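Local atomic coordinates of apoptosis regulator Bcl-2 homolog (Fowlpox virus, PDB entry 5TZP), a protein that blocks apoptosis of the infected host cell by sequestering and inactivating several proapoptotic Bcl-2 proteins, BAK1 and BAX among them. Residues A[18-23]-A[121-126]; A[86-91]-A[131-136]; A[24-29]-A[44-49]; A[28-33]-A[98-103]. All blocks are in the same frame, centred on the assembly; numbering follows the deposited sequence.

Contact 1. Residues A[18-23]-A[121-126]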
# COMPACT_ATOMS: atom_id res chain seq x y z
N ILE A 18 -11.47 -0.69 -9.43
CA ILE A 18 -11.70 0.18 -8.26
C ILE A 18 -10.50 0.12 -7.31
O ILE A 18 -9.99 1.14 -6.81
CB ILE A 18 -12.99 -0.22 -7.55
CG1 ILE A 18 -14.23 0.19 -8.39
CG2 ILE A 18 -13.03 0.40 -6.18
CD1 ILE A 18 -15.49 -0.47 -7.99
N ALA A 19 -9.97 -1.09 -7.10
CA ALA A 19 -8.76 -1.23 -6.28
C ALA A 19 -7.53 -0.61 -6.95
O ALA A 19 -6.81 0.20 -6.36
CB ALA A 19 -8.50 -2.69 -5.96
N LEU A 20 -7.26 -1.04 -8.18
CA LEU A 20 -6.04 -0.62 -8.88
C LEU A 20 -5.98 0.88 -9.04
O LEU A 20 -4.95 1.48 -8.84
CB LEU A 20 -5.96 -1.32 -10.23
CG LEU A 20 -4.77 -0.88 -11.09
CD1 LEU A 20 -3.48 -1.30 -10.42
CD2 LEU A 20 -4.85 -1.46 -12.48
N ASN A 21 -7.08 1.50 -9.48
CA ASN A 21 -7.04 2.93 -9.80
C ASN A 21 -6.71 3.78 -8.57
O ASN A 21 -6.01 4.77 -8.67
CB ASN A 21 -8.37 3.34 -10.42
CG ASN A 21 -8.38 4.73 -10.92
OD1 ASN A 21 -9.02 5.57 -10.32
ND2 ASN A 21 -7.68 5.00 -12.03
N MET A 22 -7.22 3.40 -7.38
CA MET A 22 -6.89 4.11 -6.16
C MET A 22 -5.43 3.96 -5.81
O MET A 22 -4.72 4.94 -5.55
CB MET A 22 -7.75 3.52 -5.06
CG MET A 22 -7.54 4.19 -3.73
SD MET A 22 -8.24 5.85 -3.61
CE MET A 22 -9.92 5.54 -3.13
N ILE A 23 -4.93 2.73 -5.80
CA ILE A 23 -3.55 2.46 -5.42
C ILE A 23 -2.58 3.14 -6.37
O ILE A 23 -1.61 3.81 -5.95
CB ILE A 23 -3.33 0.95 -5.39
CG1 ILE A 23 -4.16 0.29 -4.29
CG2 ILE A 23 -1.82 0.66 -5.20
CD1 ILE A 23 -4.34 -1.19 -4.40
N ALA A 121 0.50 -5.69 -8.33
CA ALA A 121 0.84 -6.72 -7.33
C ALA A 121 0.02 -6.53 -6.05
O ALA A 121 -0.48 -7.48 -5.45
CB ALA A 121 2.33 -6.69 -7.03
N ILE A 122 -0.13 -5.28 -5.60
CA ILE A 122 -0.91 -5.03 -4.39
C ILE A 122 -2.37 -5.42 -4.65
O ILE A 122 -3.02 -6.09 -3.83
CB ILE A 122 -0.81 -3.58 -3.93
CG1 ILE A 122 0.63 -3.24 -3.53
CG2 ILE A 122 -1.79 -3.34 -2.75
CD1 ILE A 122 0.88 -1.76 -3.40
N THR A 123 -2.91 -4.98 -5.81
CA THR A 123 -4.30 -5.28 -6.14
C THR A 123 -4.53 -6.79 -6.15
O THR A 123 -5.50 -7.30 -5.59
CB THR A 123 -4.63 -4.66 -7.50
OG1 THR A 123 -4.46 -3.24 -7.40
CG2 THR A 123 -6.02 -4.96 -7.90
N ASP A 124 -3.64 -7.53 -6.80
CA ASP A 124 -3.77 -8.98 -6.92
C ASP A 124 -3.69 -9.64 -5.57
O ASP A 124 -4.42 -10.60 -5.27
CB ASP A 124 -2.67 -9.55 -7.80
CG ASP A 124 -2.86 -9.25 -9.27
OD1 ASP A 124 -3.92 -8.87 -9.70
OD2 ASP A 124 -1.83 -9.40 -9.99
N ALA A 125 -2.80 -9.15 -4.70
CA ALA A 125 -2.66 -9.74 -3.36
C ALA A 125 -3.92 -9.52 -2.52
O ALA A 125 -4.31 -10.40 -1.74
CB ALA A 125 -1.44 -9.15 -2.64
N ILE A 126 -4.56 -8.36 -2.64
CA ILE A 126 -5.83 -8.10 -1.97
C ILE A 126 -6.92 -8.98 -2.54
O ILE A 126 -7.64 -9.70 -1.79
CB ILE A 126 -6.21 -6.64 -2.06
CG1 ILE A 126 -5.18 -5.84 -1.26
CG2 ILE A 126 -7.61 -6.42 -1.47
CD1 ILE A 126 -5.36 -4.33 -1.35
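Thr123 lies against the backbone of Leu20, its OG1 3.4 Å from Leu20 CA, and here the two helices come closest. They run roughly antiparallel, at 143° between their directions, with axes only 9.1 Å apart; the small side chains of Ala19 and Thr123 permit so short a spacing. With chi1 at -61° Thr123 holds OG1 beside its own backbone N, where the hydroxyl is bonded to the carbonyl O of Ser119 one turn earlier. A threonine thus serves in an apolar interface: its polar atom is satisfied within its own helix, while CG2 meets Ala19 CB at 3.9 Å. Next to this tight spot Ile23 reaches across, and its CD1 touches both Thr123 OG1 and Ile122 CG2, 3.7 Å from the latter. Packing slackens toward Ile126, whose CD1 is 4.5 Å from Ile23 CD1. The solvent side belongs to Asp124, an exposed carboxylate, suited to water, that makes no contact with residues 18-23. Helix 14-32, on whose other flank Met22 touches helix 43-68, is thereby joined to the BH2 part of helix 115-136, and Ala121 and Ala125 of that helix in turn face helix 74-81.

Contact 2. Residues A[86-91]-A[131-136]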
# COMPACT_ATOMS: atom_id res chain seq x y z
N ILE A 86 -6.40 -9.97 6.41
CA ILE A 86 -6.35 -8.61 5.92
C ILE A 86 -7.03 -7.69 6.94
O ILE A 86 -7.96 -8.11 7.68
CB ILE A 86 -7.01 -8.49 4.53
CG1 ILE A 86 -6.72 -7.18 3.82
CG2 ILE A 86 -8.58 -8.66 4.64
CD1 ILE A 86 -7.06 -7.24 2.34
N ASN A 87 -6.59 -6.43 7.00
CA ASN A 87 -7.28 -5.35 7.69
C ASN A 87 -6.80 -4.05 7.08
O ASN A 87 -5.86 -4.05 6.28
CB ASN A 87 -7.13 -5.39 9.23
CG ASN A 87 -5.73 -5.28 9.70
OD1 ASN A 87 -4.99 -4.40 9.19
ND2 ASN A 87 -5.35 -6.04 10.72
N TRP A 88 -7.43 -2.94 7.40
CA TRP A 88 -7.10 -1.69 6.76
C TRP A 88 -5.73 -1.20 7.17
O TRP A 88 -5.02 -0.60 6.33
CB TRP A 88 -8.16 -0.60 7.01
CG TRP A 88 -9.33 -0.82 6.16
CD1 TRP A 88 -10.61 -1.23 6.60
CD2 TRP A 88 -9.43 -0.66 4.74
NE1 TRP A 88 -11.41 -1.34 5.51
CE2 TRP A 88 -10.75 -1.01 4.35
CE3 TRP A 88 -8.52 -0.28 3.76
CZ2 TRP A 88 -11.15 -0.95 3.04
CZ3 TRP A 88 -8.95 -0.25 2.45
CH2 TRP A 88 -10.25 -0.57 2.12
N GLY A 89 -5.26 -1.41 8.39
CA GLY A 89 -3.90 -1.01 8.73
C GLY A 89 -2.86 -1.72 7.90
O GLY A 89 -1.84 -1.12 7.55
N ARG A 90 -3.07 -3.00 7.64
CA ARG A 90 -2.19 -3.79 6.79
C ARG A 90 -2.17 -3.24 5.37
O ARG A 90 -1.11 -3.15 4.73
CB ARG A 90 -2.53 -5.27 6.82
CG ARG A 90 -2.12 -5.90 8.20
CD ARG A 90 -2.50 -7.32 8.26
NE ARG A 90 -2.16 -7.91 9.56
CZ ARG A 90 -1.68 -9.14 9.68
NH1 ARG A 90 -1.35 -9.90 8.64
NH2 ARG A 90 -1.32 -9.49 10.92
N ILE A 91 -3.36 -2.96 4.83
CA ILE A 91 -3.48 -2.39 3.47
C ILE A 91 -2.75 -1.08 3.41
O ILE A 91 -1.97 -0.83 2.47
CB ILE A 91 -4.97 -2.27 3.07
CG1 ILE A 91 -5.55 -3.65 2.86
CG2 ILE A 91 -5.11 -1.43 1.79
CD1 ILE A 91 -7.12 -3.61 2.72
N ARG A 131 -11.38 -10.66 -2.02
CA ARG A 131 -12.34 -9.90 -2.85
C ARG A 131 -13.68 -9.70 -2.17
O ARG A 131 -14.21 -8.58 -2.16
CB ARG A 131 -12.47 -10.56 -4.23
CG ARG A 131 -13.49 -9.94 -5.16
CD ARG A 131 -13.70 -10.73 -6.47
NE ARG A 131 -12.50 -10.86 -7.25
CZ ARG A 131 -12.09 -10.01 -8.20
NH1 ARG A 131 -12.80 -8.91 -8.53
NH2 ARG A 131 -10.96 -10.27 -8.84
N SER A 132 -14.25 -10.72 -1.52
CA SER A 132 -15.53 -10.56 -0.85
C SER A 132 -15.43 -9.61 0.33
O SER A 132 -16.32 -8.77 0.57
CB SER A 132 -16.00 -11.94 -0.40
OG SER A 132 -16.47 -12.57 -1.55
N TRP A 133 -14.31 -9.68 1.08
CA TRP A 133 -14.07 -8.72 2.17
C TRP A 133 -14.06 -7.29 1.65
O TRP A 133 -14.71 -6.42 2.22
CB TRP A 133 -12.74 -9.05 2.91
CG TRP A 133 -12.39 -8.16 4.02
CD1 TRP A 133 -12.68 -8.36 5.30
CD2 TRP A 133 -11.67 -6.92 3.95
NE1 TRP A 133 -12.18 -7.33 6.08
CE2 TRP A 133 -11.55 -6.43 5.27
CE3 TRP A 133 -11.06 -6.23 2.91
CZ2 TRP A 133 -10.91 -5.21 5.55
CZ3 TRP A 133 -10.39 -5.04 3.20
CH2 TRP A 133 -10.31 -4.55 4.49
N PHE A 134 -13.36 -7.05 0.56
CA PHE A 134 -13.25 -5.70 -0.01
C PHE A 134 -14.58 -5.16 -0.48
O PHE A 134 -14.93 -4.02 -0.15
CB PHE A 134 -12.19 -5.73 -1.11
CG PHE A 134 -11.90 -4.40 -1.75
CD1 PHE A 134 -11.34 -3.35 -1.02
CD2 PHE A 134 -12.17 -4.18 -3.06
CE1 PHE A 134 -10.97 -2.15 -1.70
CE2 PHE A 134 -11.84 -2.98 -3.69
CZ PHE A 134 -11.26 -1.98 -3.01
N ILE A 135 -15.35 -5.98 -1.18
CA ILE A 135 -16.67 -5.54 -1.61
C ILE A 135 -17.53 -5.25 -0.39
O ILE A 135 -18.29 -4.25 -0.34
CB ILE A 135 -17.30 -6.63 -2.51
CG1 ILE A 135 -16.49 -6.75 -3.80
CG2 ILE A 135 -18.78 -6.33 -2.76
CD1 ILE A 135 -16.82 -8.02 -4.59
N ASP A 136 -17.44 -6.07 0.63
CA ASP A 136 -18.28 -5.91 1.82
C ASP A 136 -17.92 -4.68 2.65
O ASP A 136 -18.75 -4.17 3.41
CB ASP A 136 -18.23 -7.20 2.63
CG ASP A 136 -19.09 -7.14 3.81
OD1 ASP A 136 -20.33 -7.14 3.60
OD2 ASP A 136 -18.49 -6.97 4.90
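The BH1 motif of this Bcl-2 fold meets the C-terminal end of helix 115-136 here, around the indole of Trp133. Ile86, in the loop leading into helix 88-105, lays CG2 over the centre of one indole face in a CH-pi contact, 3.7 Å from the centroid of the five-membered ring and 15° off its normal. A beta-branched residue suits the place: with CG1 anti to the backbone N, the CG2 methyl is left to press on the ring, while CD1 comes within 4.1 Å of Trp133 CZ3. Trp133 is itself long enough to bridge the gap between backbones, which stay at least 8.6 Å apart by their CA atoms. Its far corner, CH2, lies over a face of the Trp88 indole, toward the rim, and the two ring systems are inclined at 45°, neither stacked nor edge-to-face. Trp88 NE1, though near this corner, gives its hydrogen to Gln137 OE1. Ile91 CD1 closes in on Trp133 CZ3 at 3.6 Å, and Trp88 CH2 comes to the edge of the Phe134 ring. On the groove side, Asn87 and Arg90 face the bound peptide, whose acidic side chains take a salt bridge from Arg90 NE and a hydrogen bond from Asn87 ND2. Asparagine suits the N-cap, since its short side chain can reach over the first turn of the helix: Asn87 OD1 accepts from Arg90 N at 2.8 Å, with an N-H...O angle of 162°.

Contact 3. Residues A[24-29]-A[44-49]. With SO4 (sulfate ion), chain O.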
# COMPACT_ATOMS: atom_id res chain seq x y z
N GLN A 24 -2.78 2.95 -7.67
CA GLN A 24 -1.83 3.48 -8.65
C GLN A 24 -1.83 5.00 -8.67
O GLN A 24 -0.76 5.62 -8.71
CB GLN A 24 -2.12 2.91 -10.03
CG GLN A 24 -0.98 3.16 -11.02
CD GLN A 24 -1.03 2.38 -12.27
OE1 GLN A 24 -2.01 1.71 -12.54
NE2 GLN A 24 -0.04 2.53 -13.10
N ASN A 25 -3.00 5.65 -8.55
CA ASN A 25 -3.01 7.12 -8.46
C ASN A 25 -2.26 7.59 -7.22
O ASN A 25 -1.54 8.59 -7.32
CB ASN A 25 -4.43 7.65 -8.56
CG ASN A 25 -4.82 7.81 -9.98
OD1 ASN A 25 -4.30 8.66 -10.67
ND2 ASN A 25 -5.77 7.01 -10.43
N TYR A 26 -2.41 6.94 -6.05
CA TYR A 26 -1.66 7.36 -4.87
C TYR A 26 -0.16 7.24 -5.14
O TYR A 26 0.62 8.16 -4.84
CB TYR A 26 -2.09 6.60 -3.61
CG TYR A 26 -1.19 6.98 -2.46
CD1 TYR A 26 -1.19 8.26 -1.98
CD2 TYR A 26 -0.24 6.13 -2.03
CE1 TYR A 26 -0.27 8.68 -0.99
CE2 TYR A 26 0.68 6.56 -1.06
CZ TYR A 26 0.65 7.79 -0.60
OH TYR A 26 1.59 8.24 0.31
N ILE A 27 0.29 6.11 -5.70
CA ILE A 27 1.72 5.92 -5.92
C ILE A 27 2.23 6.97 -6.91
O ILE A 27 3.32 7.55 -6.73
CB ILE A 27 2.01 4.49 -6.36
CG1 ILE A 27 1.75 3.56 -5.18
CG2 ILE A 27 3.46 4.35 -6.81
CD1 ILE A 27 1.89 2.08 -5.46
N ILE A 28 1.45 7.30 -7.94
CA ILE A 28 1.83 8.39 -8.86
C ILE A 28 1.95 9.72 -8.11
O ILE A 28 2.92 10.46 -8.32
CB ILE A 28 0.81 8.44 -10.00
CG1 ILE A 28 0.98 7.21 -10.91
CG2 ILE A 28 1.05 9.74 -10.80
CD1 ILE A 28 -0.17 7.04 -11.82
N GLU A 29 0.99 10.04 -7.26
CA GLU A 29 1.08 11.28 -6.50
C GLU A 29 2.34 11.32 -5.62
O GLU A 29 3.06 12.33 -5.55
CB GLU A 29 -0.19 11.54 -5.69
CG GLU A 29 -0.04 12.81 -4.80
CD GLU A 29 -1.28 13.39 -4.27
OE1 GLU A 29 -1.14 14.34 -3.48
OE2 GLU A 29 -2.41 13.05 -4.69
N ILE A 44 -12.87 11.26 -1.08
CA ILE A 44 -12.81 11.31 0.38
C ILE A 44 -11.95 10.18 0.88
O ILE A 44 -11.04 10.39 1.69
CB ILE A 44 -14.21 11.26 0.99
CG1 ILE A 44 -14.90 12.62 0.72
CG2 ILE A 44 -14.19 11.01 2.49
CD1 ILE A 44 -16.40 12.63 1.20
N SER A 45 -12.16 8.98 0.37
CA SER A 45 -11.34 7.87 0.83
C SER A 45 -9.88 7.99 0.35
O SER A 45 -8.98 7.59 1.09
CB SER A 45 -11.92 6.55 0.36
OG SER A 45 -13.24 6.34 0.90
N TYR A 46 -9.68 8.56 -0.84
CA TYR A 46 -8.31 8.83 -1.32
C TYR A 46 -7.61 9.71 -0.32
O TYR A 46 -6.43 9.45 0.02
CB TYR A 46 -8.37 9.48 -2.70
CG TYR A 46 -7.02 9.78 -3.28
CD1 TYR A 46 -6.29 8.81 -3.94
CD2 TYR A 46 -6.42 11.00 -3.05
CE1 TYR A 46 -5.04 9.10 -4.49
CE2 TYR A 46 -5.12 11.28 -3.54
CZ TYR A 46 -4.49 10.32 -4.26
OH TYR A 46 -3.23 10.49 -4.84
N ASP A 47 -8.24 10.78 0.13
CA ASP A 47 -7.57 11.69 1.06
C ASP A 47 -7.27 11.00 2.37
O ASP A 47 -6.22 11.25 2.97
CB ASP A 47 -8.42 12.93 1.28
CG ASP A 47 -8.23 14.01 0.19
OD1 ASP A 47 -7.26 13.87 -0.59
OD2 ASP A 47 -9.05 15.00 0.25
N VAL A 48 -8.14 10.09 2.81
CA VAL A 48 -7.82 9.30 4.01
C VAL A 48 -6.60 8.41 3.79
O VAL A 48 -5.70 8.34 4.64
CB VAL A 48 -9.05 8.48 4.48
CG1 VAL A 48 -8.64 7.58 5.66
CG2 VAL A 48 -10.21 9.35 4.89
N LEU A 49 -6.58 7.69 2.67
CA LEU A 49 -5.44 6.86 2.30
C LEU A 49 -4.16 7.68 2.31
O LEU A 49 -3.13 7.25 2.87
CB LEU A 49 -5.72 6.21 0.94
CG LEU A 49 -4.55 5.32 0.43
CD1 LEU A 49 -4.28 4.11 1.27
CD2 LEU A 49 -4.81 4.91 -1.00
S SO4 O . 1.14 1.12 -16.38
O1 SO4 O . 2.61 1.07 -16.51
O2 SO4 O . 0.50 1.34 -17.72
O3 SO4 O . 0.90 2.24 -15.49
O4 SO4 O . 0.59 -0.12 -15.81
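Tyr46 spans the gap to helix 14-32, where Asn25, Tyr26 and Glu29 receive it. Its CB stays by its own helix; with CG anti to the backbone N, chi1 -179°, the ring is carried outward toward residues 24-29. Along one edge CE1 meets Tyr26, 3.7 Å from its N and 4.0 Å from its CB. Along the other, CE2 approaches Glu29 OE2. At the tip, OH donates to Glu29 OE2 over 2.7 Å, arriving from above the carboxylate, 36° out of its plane. A tyrosine fits because its long, flat side chain can span a wide pair, axes 11.0 Å apart, and still deliver a donor to a carboxylate. Glu29 is extended and held by more than this bond: OE2 also accepts from Arg36 N, while OE1 forms a salt bridge with Lys50, which would be expected to keep the acid ionised. Leu49, one turn after Tyr46, adds an apolar touch, its CD2 4.1 Å from Tyr26 CB. The two segments cross at 51°, and the space around the crossing is shared with others: Met22, earlier on helix 14-32, packs on Tyr46 and Leu49, and Tyr26 and Leu49 both reach Ile95 of helix 88-105.

Contact 4. Residues A[28-33]-A[98-103]. With EDO (1,2-ethanediol), chain C.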
# COMPACT_ATOMS: atom_id res chain seq x y z
N ILE A 28 1.45 7.30 -7.94
CA ILE A 28 1.83 8.39 -8.86
C ILE A 28 1.95 9.72 -8.11
O ILE A 28 2.92 10.46 -8.32
CB ILE A 28 0.81 8.44 -10.00
CG1 ILE A 28 0.98 7.21 -10.91
CG2 ILE A 28 1.05 9.74 -10.80
CD1 ILE A 28 -0.17 7.04 -11.82
N GLU A 29 0.99 10.04 -7.26
CA GLU A 29 1.08 11.28 -6.50
C GLU A 29 2.34 11.32 -5.62
O GLU A 29 3.06 12.33 -5.55
CB GLU A 29 -0.19 11.54 -5.69
CG GLU A 29 -0.04 12.81 -4.80
CD GLU A 29 -1.28 13.39 -4.27
OE1 GLU A 29 -1.14 14.34 -3.48
OE2 GLU A 29 -2.41 13.05 -4.69
N TYR A 30 2.60 10.23 -4.93
CA TYR A 30 3.75 10.15 -4.03
C TYR A 30 5.03 10.40 -4.81
O TYR A 30 5.94 11.11 -4.34
CB TYR A 30 3.75 8.80 -3.34
CG TYR A 30 4.88 8.71 -2.37
CD1 TYR A 30 4.79 9.26 -1.07
CD2 TYR A 30 6.08 8.11 -2.70
CE1 TYR A 30 5.92 9.24 -0.24
CE2 TYR A 30 7.13 8.07 -1.87
CZ TYR A 30 7.11 8.65 -0.67
OH TYR A 30 8.28 8.59 0.10
N ASN A 31 5.15 9.82 -6.01
CA ASN A 31 6.37 9.92 -6.80
C ASN A 31 6.52 11.26 -7.45
O ASN A 31 7.68 11.78 -7.63
CB ASN A 31 6.41 8.86 -7.86
CG ASN A 31 7.06 7.64 -7.32
OD1 ASN A 31 8.31 7.51 -7.29
ND2 ASN A 31 6.26 6.78 -6.82
N THR A 32 5.44 11.86 -7.90
CA THR A 32 5.52 13.05 -8.73
C THR A 32 5.21 14.37 -8.03
O THR A 32 5.42 15.43 -8.64
CB THR A 32 4.58 12.94 -9.94
OG1 THR A 32 3.19 12.90 -9.54
CG2 THR A 32 4.96 11.73 -10.77
N ASN A 33 4.60 14.29 -6.82
CA ASN A 33 4.17 15.48 -6.08
C ASN A 33 3.17 16.30 -6.85
O ASN A 33 3.14 17.55 -6.76
CB ASN A 33 5.38 16.28 -5.59
CG ASN A 33 6.20 15.48 -4.63
OD1 ASN A 33 5.68 15.04 -3.62
ND2 ASN A 33 7.48 15.32 -4.93
N CYS A 98 5.14 0.40 -0.22
CA CYS A 98 5.36 0.23 -1.64
C CYS A 98 5.50 1.57 -2.34
O CYS A 98 6.31 1.66 -3.31
CB CYS A 98 4.26 -0.60 -2.29
SG CYS A 98 4.38 -2.37 -1.92
N ALA A 99 4.76 2.61 -1.95
CA ALA A 99 4.99 3.95 -2.48
C ALA A 99 6.40 4.42 -2.16
O ALA A 99 7.13 4.92 -3.03
CB ALA A 99 3.95 4.93 -1.96
N TYR A 100 6.80 4.30 -0.89
CA TYR A 100 8.12 4.71 -0.46
C TYR A 100 9.20 3.98 -1.26
O TYR A 100 10.17 4.59 -1.76
CB TYR A 100 8.22 4.39 1.04
CG TYR A 100 9.46 4.90 1.72
CD1 TYR A 100 9.58 6.24 2.12
CD2 TYR A 100 10.60 4.12 1.86
CE1 TYR A 100 10.71 6.74 2.66
CE2 TYR A 100 11.77 4.62 2.43
CZ TYR A 100 11.79 5.93 2.83
OH TYR A 100 12.96 6.45 3.37
N TYR A 101 9.03 2.66 -1.42
CA TYR A 101 9.92 1.80 -2.18
C TYR A 101 10.00 2.27 -3.63
O TYR A 101 11.12 2.37 -4.18
CB TYR A 101 9.40 0.35 -2.04
CG TYR A 101 10.05 -0.65 -2.95
CD1 TYR A 101 11.29 -1.16 -2.70
CD2 TYR A 101 9.44 -1.07 -4.09
CE1 TYR A 101 11.88 -2.08 -3.54
CE2 TYR A 101 10.02 -1.99 -4.94
CZ TYR A 101 11.24 -2.47 -4.62
OH TYR A 101 11.85 -3.39 -5.48
N SER A 102 8.85 2.48 -4.25
CA SER A 102 8.81 2.88 -5.67
C SER A 102 9.68 4.09 -5.93
O SER A 102 10.44 4.14 -6.93
CB SER A 102 7.36 3.19 -6.04
OG SER A 102 7.13 3.73 -7.35
N LYS A 103 9.62 5.09 -5.06
CA LYS A 103 10.41 6.29 -5.26
C LYS A 103 11.89 5.98 -5.07
O LYS A 103 12.74 6.53 -5.76
CB LYS A 103 9.90 7.38 -4.33
CG LYS A 103 10.57 8.71 -4.57
CD LYS A 103 9.94 9.79 -3.69
CE LYS A 103 10.66 11.16 -3.88
NZ LYS A 103 10.51 11.76 -5.24
C1 EDO C . 11.10 -6.67 -6.99
O1 EDO C . 11.20 -6.01 -5.74
C2 EDO C . 12.41 -7.03 -7.59
O2 EDO C . 12.83 -8.14 -6.73
O HOH W 1 10.63 7.33 -0.94
O HOH W 2 8.04 12.73 -4.89
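Tyr30 and Ala99 supply the apolar part of this contact. The Tyr30 ring reaches across the interface with CD2 3.9 Å from Ala99 CB, a methyl small enough to let the helices approach to 9.2 Å between axes. Farther out, Lys103 suits the rim: in the conformer modelled here its carbons lie along the ring, CD 3.8 Å from Tyr30 CE2, while the amine reaches water. Direct polar bonding is slight. In the modelled conformer of Ser102, Asn31 ND2 gives OG a weak hydrogen bond of 3.2 Å at 130°, and each has a firmer partner: Asn31 ND2 bonds to Ile27 O and Ser102 OG to Tyr113 O. The amide's other end, Asn31 OD1, rests on Lys103 CA. Two waters do the remaining bridging. One lies in the plane of the Tyr30 ring at its edge, bonded to Tyr30 OH and donating to Tyr100 O; it also sits over a face of the Tyr100 ring. The other donates to Tyr30 O, more weakly to Asn31 O, and accepts from Lys103 NZ in that one conformer. The chemistry thus implies a join made chiefly by packing, its direct polar bond weak and much of its polar bridging left to water.

From the N terminus, helix 14-32 is used three times in succession. Its first part, 18-23, closes the longest loop, to 121-126 in contact 1, with 97 residues between. Inside that loop nest contact 3, a short closure from 24-29 to 44-49 on helix 43-68, and contact 4, from 28-33 to 98-103 on helix 88-105; these two share Ile28 and Glu29. Contact 2 joins 86-91 to 131-136, so it crosses both contact 1 and contact 4, and follows contact 3 in series. Contacts 2 and 4 use opposite ends of helix 88-105, their centres about 22 Å apart. Contacts 1, 3 and 4 tie helix 14-32 to helices 115-136, 43-68 and 88-105, and contact 2 ties the last of these to helix 115-136.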